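Local coordinates for lipase, class 3 (Penicillium roqueforti FM164, PDB 6L7N), which probably hydrolyses ester bonds of acylglycerols, as a fungal class 3 lipase built on the alpha/beta-hydrolase fold, at residues Y55-S58 with D64-G67; G67-D72 with V78-R83; V152-V157 with P176-V181; L206-M211 with T250-L255. All blocks are in the same frame, centred on the assembly; numbering follows the deposited sequence.

Interaction 1: residues Y55-S58 with D64-G67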
# COMPACT_ATOMS: atom_id res chain seq x y z
N TYR A 55 -2.55 9.87 -14.91
CA TYR A 55 -1.14 10.21 -14.89
C TYR A 55 -0.39 8.97 -14.49
O TYR A 55 -0.96 8.08 -13.85
CB TYR A 55 -0.82 11.34 -13.89
CG TYR A 55 -1.51 12.66 -14.17
CD1 TYR A 55 -1.05 13.51 -15.17
CD2 TYR A 55 -2.61 13.06 -13.43
CE1 TYR A 55 -1.66 14.71 -15.42
CE2 TYR A 55 -3.24 14.27 -13.69
CZ TYR A 55 -2.76 15.09 -14.68
OH TYR A 55 -3.37 16.30 -14.95
N ASP A 56 0.88 8.89 -14.85
CA ASP A 56 1.70 7.81 -14.33
C ASP A 56 3.15 8.24 -14.23
O ASP A 56 3.56 9.28 -14.76
CB ASP A 56 1.58 6.52 -15.16
CG ASP A 56 1.66 6.77 -16.63
OD1 ASP A 56 2.45 7.64 -17.07
OD2 ASP A 56 0.91 6.06 -17.35
N PHE A 57 3.92 7.42 -13.53
CA PHE A 57 5.32 7.71 -13.28
C PHE A 57 6.07 6.39 -13.21
O PHE A 57 5.62 5.44 -12.57
CB PHE A 57 5.48 8.55 -12.00
CG PHE A 57 4.66 8.07 -10.82
CD1 PHE A 57 3.32 8.41 -10.70
CD2 PHE A 57 5.25 7.32 -9.82
CE1 PHE A 57 2.58 7.98 -9.61
CE2 PHE A 57 4.51 6.89 -8.73
CZ PHE A 57 3.17 7.22 -8.63
N SER A 58 7.21 6.33 -13.90
CA SER A 58 7.88 5.07 -14.16
C SER A 58 9.12 4.93 -13.29
O SER A 58 9.74 5.93 -12.90
CB SER A 58 8.28 4.95 -15.63
OG SER A 58 8.96 3.73 -15.88
N ASP A 64 13.33 3.72 -7.93
CA ASP A 64 12.71 2.40 -7.92
C ASP A 64 11.20 2.45 -7.71
O ASP A 64 10.56 1.40 -7.62
CB ASP A 64 13.33 1.51 -6.83
CG ASP A 64 14.62 0.83 -7.28
OD1 ASP A 64 15.17 1.22 -8.32
OD2 ASP A 64 15.08 -0.10 -6.58
N THR A 65 10.62 3.64 -7.58
CA THR A 65 9.19 3.80 -7.35
C THR A 65 8.49 4.10 -8.66
O THR A 65 8.97 4.93 -9.44
CB THR A 65 8.93 4.92 -6.34
OG1 THR A 65 9.54 4.56 -5.09
CG2 THR A 65 7.43 5.13 -6.12
N SER A 66 7.37 3.42 -8.91
CA SER A 66 6.53 3.70 -10.07
C SER A 66 5.07 3.68 -9.63
O SER A 66 4.75 3.30 -8.50
CB SER A 66 6.80 2.69 -11.20
OG SER A 66 6.66 1.36 -10.75
N GLY A 67 4.18 4.10 -10.50
CA GLY A 67 2.77 4.08 -10.14
C GLY A 67 1.94 4.93 -11.07
O GLY A 67 2.38 5.35 -12.14
O HOH W 1 9.00 7.38 -10.30

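Interaction 2: residues G67-D72 with V78-R83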
# COMPACT_ATOMS: atom_id res chain seq x y z
N GLY A 67 4.18 4.10 -10.50
CA GLY A 67 2.77 4.08 -10.14
C GLY A 67 1.94 4.93 -11.07
O GLY A 67 2.38 5.35 -12.14
N PHE A 68 0.72 5.20 -10.61
CA PHE A 68 -0.23 5.88 -11.47
C PHE A 68 -1.32 6.54 -10.64
O PHE A 68 -1.57 6.17 -9.49
CB PHE A 68 -0.85 4.92 -12.50
CG PHE A 68 -1.61 3.76 -11.88
CD1 PHE A 68 -2.92 3.90 -11.43
CD2 PHE A 68 -1.02 2.51 -11.79
CE1 PHE A 68 -3.62 2.82 -10.88
CE2 PHE A 68 -1.70 1.42 -11.25
CZ PHE A 68 -3.01 1.57 -10.79
N ILE A 69 -1.97 7.53 -11.26
CA ILE A 69 -3.25 8.06 -10.83
C ILE A 69 -4.27 7.69 -11.90
O ILE A 69 -4.10 8.06 -13.07
CB ILE A 69 -3.20 9.58 -10.63
CG1 ILE A 69 -2.03 9.98 -9.71
CG2 ILE A 69 -4.55 10.11 -10.14
CD1 ILE A 69 -1.89 11.49 -9.52
N ALA A 70 -5.30 6.95 -11.50
CA ALA A 70 -6.37 6.52 -12.39
C ALA A 70 -7.71 6.98 -11.83
O ALA A 70 -7.82 7.35 -10.66
CB ALA A 70 -6.39 5.00 -12.57
N VAL A 71 -8.74 6.97 -12.68
CA VAL A 71 -10.09 7.33 -12.25
C VAL A 71 -11.01 6.15 -12.52
O VAL A 71 -11.01 5.57 -13.61
CB VAL A 71 -10.60 8.60 -12.95
CG1 VAL A 71 -12.11 8.66 -12.80
CG2 VAL A 71 -9.99 9.87 -12.30
N ASP A 72 -11.81 5.81 -11.50
CA ASP A 72 -12.73 4.69 -11.48
C ASP A 72 -14.13 5.31 -11.37
O ASP A 72 -14.54 5.74 -10.29
CB ASP A 72 -12.39 3.79 -10.30
CG ASP A 72 -13.35 2.64 -10.12
OD1 ASP A 72 -14.46 2.64 -10.71
OD2 ASP A 72 -12.96 1.72 -9.38
N VAL A 78 -10.81 8.43 -7.34
CA VAL A 78 -9.48 8.67 -7.88
C VAL A 78 -8.53 7.76 -7.12
O VAL A 78 -8.60 7.69 -5.89
CB VAL A 78 -9.09 10.15 -7.74
CG1 VAL A 78 -7.67 10.38 -8.20
CG2 VAL A 78 -10.06 11.02 -8.54
N VAL A 79 -7.66 7.06 -7.85
CA VAL A 79 -6.82 6.01 -7.28
C VAL A 79 -5.37 6.38 -7.52
O VAL A 79 -4.94 6.57 -8.66
CB VAL A 79 -7.13 4.63 -7.88
CG1 VAL A 79 -6.19 3.56 -7.32
CG2 VAL A 79 -8.60 4.26 -7.66
N LEU A 80 -4.61 6.47 -6.43
CA LEU A 80 -3.18 6.73 -6.47
C LEU A 80 -2.50 5.44 -6.05
O LEU A 80 -2.62 5.04 -4.88
CB LEU A 80 -2.81 7.87 -5.52
CG LEU A 80 -1.33 8.16 -5.30
CD1 LEU A 80 -0.59 8.33 -6.63
CD2 LEU A 80 -1.21 9.41 -4.41
N SER A 81 -1.80 4.79 -6.97
CA SER A 81 -1.22 3.48 -6.74
C SER A 81 0.30 3.55 -6.83
O SER A 81 0.84 4.12 -7.79
CB SER A 81 -1.75 2.46 -7.75
OG SER A 81 -1.02 1.26 -7.68
N PHE A 82 0.97 2.94 -5.84
CA PHE A 82 2.43 2.91 -5.76
C PHE A 82 2.97 1.49 -5.82
O PHE A 82 2.49 0.61 -5.09
CB PHE A 82 2.93 3.53 -4.45
CG PHE A 82 2.70 5.00 -4.33
CD1 PHE A 82 3.57 5.91 -4.91
CD2 PHE A 82 1.62 5.48 -3.60
CE1 PHE A 82 3.35 7.27 -4.79
CE2 PHE A 82 1.41 6.82 -3.47
CZ PHE A 82 2.27 7.73 -4.07
N ARG A 83 3.98 1.29 -6.66
CA ARG A 83 4.84 0.11 -6.64
C ARG A 83 6.23 0.56 -6.22
O ARG A 83 6.78 1.51 -6.79
CB ARG A 83 4.88 -0.57 -8.02
CG ARG A 83 5.53 -1.95 -8.02
CD ARG A 83 6.49 -2.13 -9.21
NE ARG A 83 7.74 -1.39 -9.01
CZ ARG A 83 8.56 -1.01 -9.98
NH1 ARG A 83 9.68 -0.34 -9.68
NH2 ARG A 83 8.30 -1.32 -11.24

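Interaction 3: residues V152-V157 with P176-V181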
# COMPACT_ATOMS: atom_id res chain seq x y z
N VAL A 152 5.27 3.27 0.84
CA VAL A 152 5.21 4.61 0.26
C VAL A 152 3.78 5.11 0.28
O VAL A 152 3.50 6.27 0.63
CB VAL A 152 5.80 4.60 -1.16
CG1 VAL A 152 5.59 5.95 -1.84
CG2 VAL A 152 7.30 4.23 -1.14
N ALA A 153 2.83 4.21 -0.03
CA ALA A 153 1.43 4.61 -0.04
C ALA A 153 1.03 5.15 1.31
O ALA A 153 0.41 6.22 1.41
CB ALA A 153 0.56 3.41 -0.44
N THR A 154 1.45 4.47 2.38
CA THR A 154 1.08 4.91 3.72
C THR A 154 1.55 6.33 3.96
O THR A 154 0.76 7.22 4.32
CB THR A 154 1.66 3.93 4.74
OG1 THR A 154 1.12 2.62 4.50
CG2 THR A 154 1.32 4.38 6.15
N LEU A 155 2.83 6.61 3.67
CA LEU A 155 3.32 7.95 3.98
C LEU A 155 2.67 8.96 3.06
O LEU A 155 2.29 10.05 3.50
CB LEU A 155 4.85 8.01 3.88
CG LEU A 155 5.54 7.16 4.94
CD1 LEU A 155 6.99 6.93 4.60
CD2 LEU A 155 5.42 7.85 6.31
N ALA A 156 2.42 8.56 1.81
CA ALA A 156 1.77 9.49 0.90
C ALA A 156 0.39 9.85 1.43
O ALA A 156 0.05 11.03 1.54
CB ALA A 156 1.70 8.90 -0.51
N VAL A 157 -0.38 8.83 1.84
CA VAL A 157 -1.71 9.11 2.36
C VAL A 157 -1.61 10.08 3.51
O VAL A 157 -2.31 11.10 3.56
CB VAL A 157 -2.43 7.84 2.82
CG1 VAL A 157 -3.86 8.17 3.15
CG2 VAL A 157 -2.41 6.84 1.80
N PRO A 176 5.57 -2.83 5.16
CA PRO A 176 6.50 -2.69 6.29
C PRO A 176 5.96 -1.67 7.28
O PRO A 176 5.03 -0.92 6.99
CB PRO A 176 7.80 -2.20 5.64
CG PRO A 176 7.62 -2.38 4.14
CD PRO A 176 6.14 -2.34 3.89
N ARG A 177 6.58 -1.61 8.46
CA ARG A 177 6.40 -0.44 9.30
C ARG A 177 7.10 0.75 8.66
O ARG A 177 8.12 0.61 7.98
CB ARG A 177 6.96 -0.69 10.71
CG ARG A 177 6.30 -1.87 11.41
CD ARG A 177 6.77 -1.97 12.88
NE ARG A 177 5.98 -2.97 13.60
CZ ARG A 177 6.27 -4.26 13.69
NH1 ARG A 177 7.35 -4.75 13.09
NH2 ARG A 177 5.48 -5.07 14.37
N VAL A 178 6.53 1.94 8.84
CA VAL A 178 7.03 3.12 8.15
C VAL A 178 7.46 4.22 9.09
O VAL A 178 7.98 5.24 8.63
CB VAL A 178 5.99 3.67 7.14
CG1 VAL A 178 5.46 2.54 6.31
CG2 VAL A 178 4.86 4.39 7.85
N ALA A 179 7.28 4.05 10.40
CA ALA A 179 7.58 5.17 11.28
C ALA A 179 7.56 4.73 12.73
O ALA A 179 7.37 3.55 13.05
CB ALA A 179 6.56 6.26 11.06
N ASN A 180 7.68 5.70 13.62
CA ASN A 180 7.78 5.43 15.05
C ASN A 180 6.39 5.46 15.68
O ASN A 180 5.37 5.61 15.01
CB ASN A 180 8.75 6.41 15.70
CG ASN A 180 8.34 7.86 15.53
OD1 ASN A 180 7.37 8.18 14.83
ND2 ASN A 180 9.02 8.76 16.25
N VAL A 181 6.35 5.28 17.01
CA VAL A 181 5.07 5.29 17.73
C VAL A 181 4.25 6.56 17.51
O VAL A 181 3.03 6.45 17.30
CB VAL A 181 5.32 5.03 19.23
CG1 VAL A 181 4.09 5.32 19.94
CG2 VAL A 181 5.65 3.61 19.49

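Interaction 4: residues L206-M211 with T250-L255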
# COMPACT_ATOMS: atom_id res chain seq x y z
N LEU A 206 9.14 -5.89 9.46
CA LEU A 206 10.29 -5.01 9.41
C LEU A 206 9.86 -3.58 9.09
O LEU A 206 8.85 -3.36 8.41
CB LEU A 206 11.31 -5.49 8.37
CG LEU A 206 12.09 -6.76 8.79
CD1 LEU A 206 12.75 -7.46 7.60
CD2 LEU A 206 13.13 -6.46 9.87
N PRO A 207 10.59 -2.58 9.61
CA PRO A 207 11.61 -2.75 10.66
C PRO A 207 11.02 -3.28 11.97
O PRO A 207 9.82 -3.28 12.12
CB PRO A 207 12.17 -1.33 10.85
CG PRO A 207 11.87 -0.63 9.57
CD PRO A 207 10.61 -1.23 9.01
N LEU A 208 11.86 -3.74 12.90
CA LEU A 208 11.37 -4.42 14.09
C LEU A 208 10.79 -3.45 15.10
O LEU A 208 11.20 -2.29 15.19
CB LEU A 208 12.51 -5.21 14.76
CG LEU A 208 13.21 -6.18 13.82
CD1 LEU A 208 14.48 -6.70 14.47
CD2 LEU A 208 12.27 -7.32 13.45
N LEU A 209 9.84 -3.96 15.90
CA LEU A 209 9.39 -3.20 17.06
C LEU A 209 10.57 -2.75 17.90
O LEU A 209 10.63 -1.59 18.34
CB LEU A 209 8.44 -4.05 17.92
CG LEU A 209 7.01 -4.17 17.42
CD1 LEU A 209 6.23 -5.10 18.32
CD2 LEU A 209 6.39 -2.80 17.37
N ALA A 210 11.55 -3.64 18.10
CA ALA A 210 12.74 -3.35 18.87
C ALA A 210 13.56 -2.20 18.29
O ALA A 210 14.45 -1.68 18.97
CB ALA A 210 13.63 -4.59 18.96
N MET A 211 13.32 -1.83 17.04
CA MET A 211 14.02 -0.72 16.43
C MET A 211 13.23 0.58 16.50
O MET A 211 13.60 1.55 15.84
CB MET A 211 14.37 -1.04 14.98
CG MET A 211 15.54 -2.00 14.85
SD MET A 211 16.09 -2.13 13.14
CE MET A 211 14.91 -3.34 12.58
N THR A 250 3.65 -14.20 14.83
CA THR A 250 4.17 -15.44 14.27
C THR A 250 5.69 -15.61 14.42
O THR A 250 6.19 -16.70 14.11
CB THR A 250 3.82 -15.56 12.79
OG1 THR A 250 4.57 -14.60 12.03
CG2 THR A 250 2.34 -15.32 12.60
N GLY A 251 6.43 -14.61 14.86
CA GLY A 251 7.86 -14.75 15.10
C GLY A 251 8.67 -13.75 14.31
O GLY A 251 8.17 -13.01 13.46
N LEU A 252 9.97 -13.73 14.61
CA LEU A 252 10.88 -12.85 13.90
C LEU A 252 10.89 -13.21 12.41
O LEU A 252 10.56 -14.34 12.04
CB LEU A 252 12.29 -12.96 14.48
CG LEU A 252 12.49 -12.27 15.84
CD1 LEU A 252 13.90 -12.51 16.39
CD2 LEU A 252 12.21 -10.78 15.72
N PRO A 253 11.22 -12.25 11.54
CA PRO A 253 11.09 -12.50 10.10
C PRO A 253 12.10 -13.53 9.61
O PRO A 253 13.27 -13.50 10.00
CB PRO A 253 11.34 -11.13 9.47
CG PRO A 253 12.11 -10.37 10.50
CD PRO A 253 11.56 -10.85 11.82
N SER A 254 11.64 -14.43 8.74
CA SER A 254 12.47 -15.47 8.14
C SER A 254 12.28 -15.46 6.63
O SER A 254 11.14 -15.51 6.15
CB SER A 254 12.11 -16.85 8.69
OG SER A 254 12.53 -17.00 10.05
N LEU A 255 13.38 -15.41 5.89
CA LEU A 255 13.31 -15.50 4.43
C LEU A 255 12.61 -16.77 3.97
O LEU A 255 12.02 -16.81 2.88
CB LEU A 255 14.71 -15.44 3.82
CG LEU A 255 15.44 -14.11 3.65
CD1 LEU A 255 16.76 -14.36 2.94
CD2 LEU A 255 14.60 -13.14 2.85

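Interaction 1: residues Y55-S58 with D64-G67
Phe57 and Gly67 form an antiparallel hydrogen-bonded pair, their CA atoms 5.4 Å apart, in the beta hairpin that joins strand 52-57 at the border of the central sheet to strand 66-72. Two amide bonds hold the pair: Phe57 N gives to Gly67 O at 2.9 Å, and Gly67 N returns a bond to Phe57 O. The main side-chain event is the Phe57 ring lying over Gly67. Its CG stands between the backbone N and the carbonyl carbon (chi1 45°), which carries the ring across to the partner strand. Gly67 CA then comes to 3.8 Å from the centroid of the Phe57 ring, 23° off its normal, a CH-pi contact over the face. Glycine suits this place doubly: a CB would run into Phe57 CZ, and the extended, positive-phi backbone would press it against the preceding carbonyl oxygen. Thr65 adds its methyl at the rim of the ring, CG2 lying 4.3 Å from Phe57 CE2 and near the ring plane. An alanine at Phe57 would keep the amide bonds but is likely to uncover the Gly67 backbone and leave the Thr65 methyl without its aromatic neighbour. Phe57 also touches Ile125 of helix 112-135, so the ring joins the border strand to the helix packed on that face. Asp56 takes a smaller part, resting its CB against the carbonyl oxygen of Gly67. Where the strands part, one water bridges two backbone acceptors, donating to Ser58 O at 3.1 Å and to Thr65 O at 2.6 Å.

Interaction 2: residues G67-D72 with V78-R83
Phe68 and Ser81 face each other as an antiparallel hydrogen-bonded pair, and the serine's CB sits beneath the aromatic ring. The CB of Ser81 is 3.6 Å from the centroid of the Phe68 ring and 20° off its normal, a CH-pi contact displaced toward the CZ end. With CG placed between the backbone N and the carbonyl carbon (chi1 60°), the ring folds over the neighbouring strand. A small residue such as serine lets the ring settle this closely, and Ser81 CB approaches Phe68 CZ to 3.4 Å. Replacing Phe68 by an alanine would probably open a gap above Ser81 and leave its CB without the aromatic face. On the other side of the sheet the contacts are aliphatic. Ile69 puts CG2 3.7 Å from Val78 CG1, while its CG1 branch meets Leu80 CD1 at 3.8 Å; Val71 adds CG2 against Val78 CG2. The beta-branched Ile69, Val71 and Val78 suit the extended backbone, and with Leu80 they fill the side of the sheet that faces a helix. Behind them lies the regular hairpin pairing: Ser81 N bonds to Phe68 O, nearly straight at 2.9 Å, and Val79 N to Ala70 O at 2.8 Å, each answered by the reverse bond. Gly67 CA lies 3.0 Å from Ser81 O, and a side chain on this backbone would collide with that oxygen. Helix 6-22 covers the face of Val79 and Ser81, the hydroxyl of Ser81 bonding to Tyr18 O. Helix 112-135 lies on the face of Ile69, Val78 and Leu80, while strands 52-57 and 140-146 flank the hairpin.

Interaction 3: residues V152-V157 with P176-V181
The helix that follows the probable nucleophile elbow of this alpha/beta-hydrolase fold, 148-161, presses Thr154 and Leu155 against Val178 in the loop after the next parallel strand. Strand 140-146, this helix and strand 169-173 make a beta-alpha-beta crossover, and the contact fastens the helix to the chain leaving its far end. One methyl does nearly all the work. Val178 CG2 lies 3.8 Å from Leu155 CD2 and 3.9 Å from Thr154 CG2, so it is wedged between two successive helix residues. Chi1 of -47° sets Val178 CG1 beside the backbone N and leaves CG2 between the N and the carbonyl carbon, from where it points into the angle between the two side chains. Leu155 and Val178 run past one another in opposite senses, with Leu155 CG also 4.1 Å from Val178 CG2. Thr154 meets the same methyl at a slant. Its first torsion (chi1 -60°) turns CG2 toward Val178 while OG1 lies beside its own backbone N, from where it bonds to Ala150 O one helical turn earlier. That internal bond satisfies the hydroxyl and lets a threonine present a purely apolar methyl at a buried interface. The contact is small and wholly aliphatic; the branched valine offers one methyl to both helix side chains without needing length. Beyond it, Asn180 caps the start of helix 181-190 through Leu183 N. Strand 169-173 meets Thr154 through Leu170 and Ala172, and helix 112-135 covers Leu155 with Phe114; on another side of helix 148-161, Phe82 of strand 77-83 packs on Val152, Ala153 and Ala156.

Interaction 4: residues L206-M211 with T250-L255
Pro253 fills the angle between Leu206 and Leu208, and this is the close part of the contact. The pyrrolidine CG rests on the branch point of Leu206, 4.0 Å from its CG, with both methyls of that leucine only slightly farther off. The adjoining ring atom, Pro253 CD, lies 4.0 Å from Leu208 CD2, so one side of a rigid ring serves two leucines. Proline suits the place because its compact apolar ring can present neighbouring carbons to two partners without spending a side-chain torsion. In Leu208 CG is anti to the carbonyl carbon (chi1 -55°), which sends CD2 toward the proline, and the cis peptide between Leu206 and Pro207 bends the chain between the two leucines. The outer part is looser. Leu252, exposed to solvent, reaches inward with a single methyl, its CD2 standing 4.1 Å from Leu208 CD2, and the two side chains meet at about a right angle. Every contact here is apolar. Polar ties come from the flanks: Lys205 NZ bonds to Gly251 O and to Thr250 OG1, fixing the turn at the end of helix 246-249, which Gly251 leaves with a positive phi. Leu208 O accepts from Met211 N at 2.9 Å, closing the 3-10 turn on the other segment. On the inner side Leu206 touches Trp91 of helix 88-94, which by comparison with other fungal class 3 lipases probably corresponds to the lid. Two loops meeting through proline and leucine thus lie beside that helix and near the probable Ser-His-Asp triad of the alpha/beta-hydrolase fold.

Overall arrangement
From the N terminus, interaction 1 closes the short loop after strand 52-57, and interaction 2 closes the next hairpin. The two share Gly67, so strand 66-72 is paired on both edges and three antiparallel strands run on into the parallel part of the sheet. Interaction 3 then closes the connection from helix 148-161 through strand 169-173; it touches interaction 2 where Phe82 packs on Val152, Ala153 and Ala156. Interaction 4 closes the longest excursion, residues 212-249, and meets interaction 3 through Arg177, bonded to Leu206 and Pro207. None nests within or crosses another; interactions 2 and 4 lie about 30 Å apart between centres.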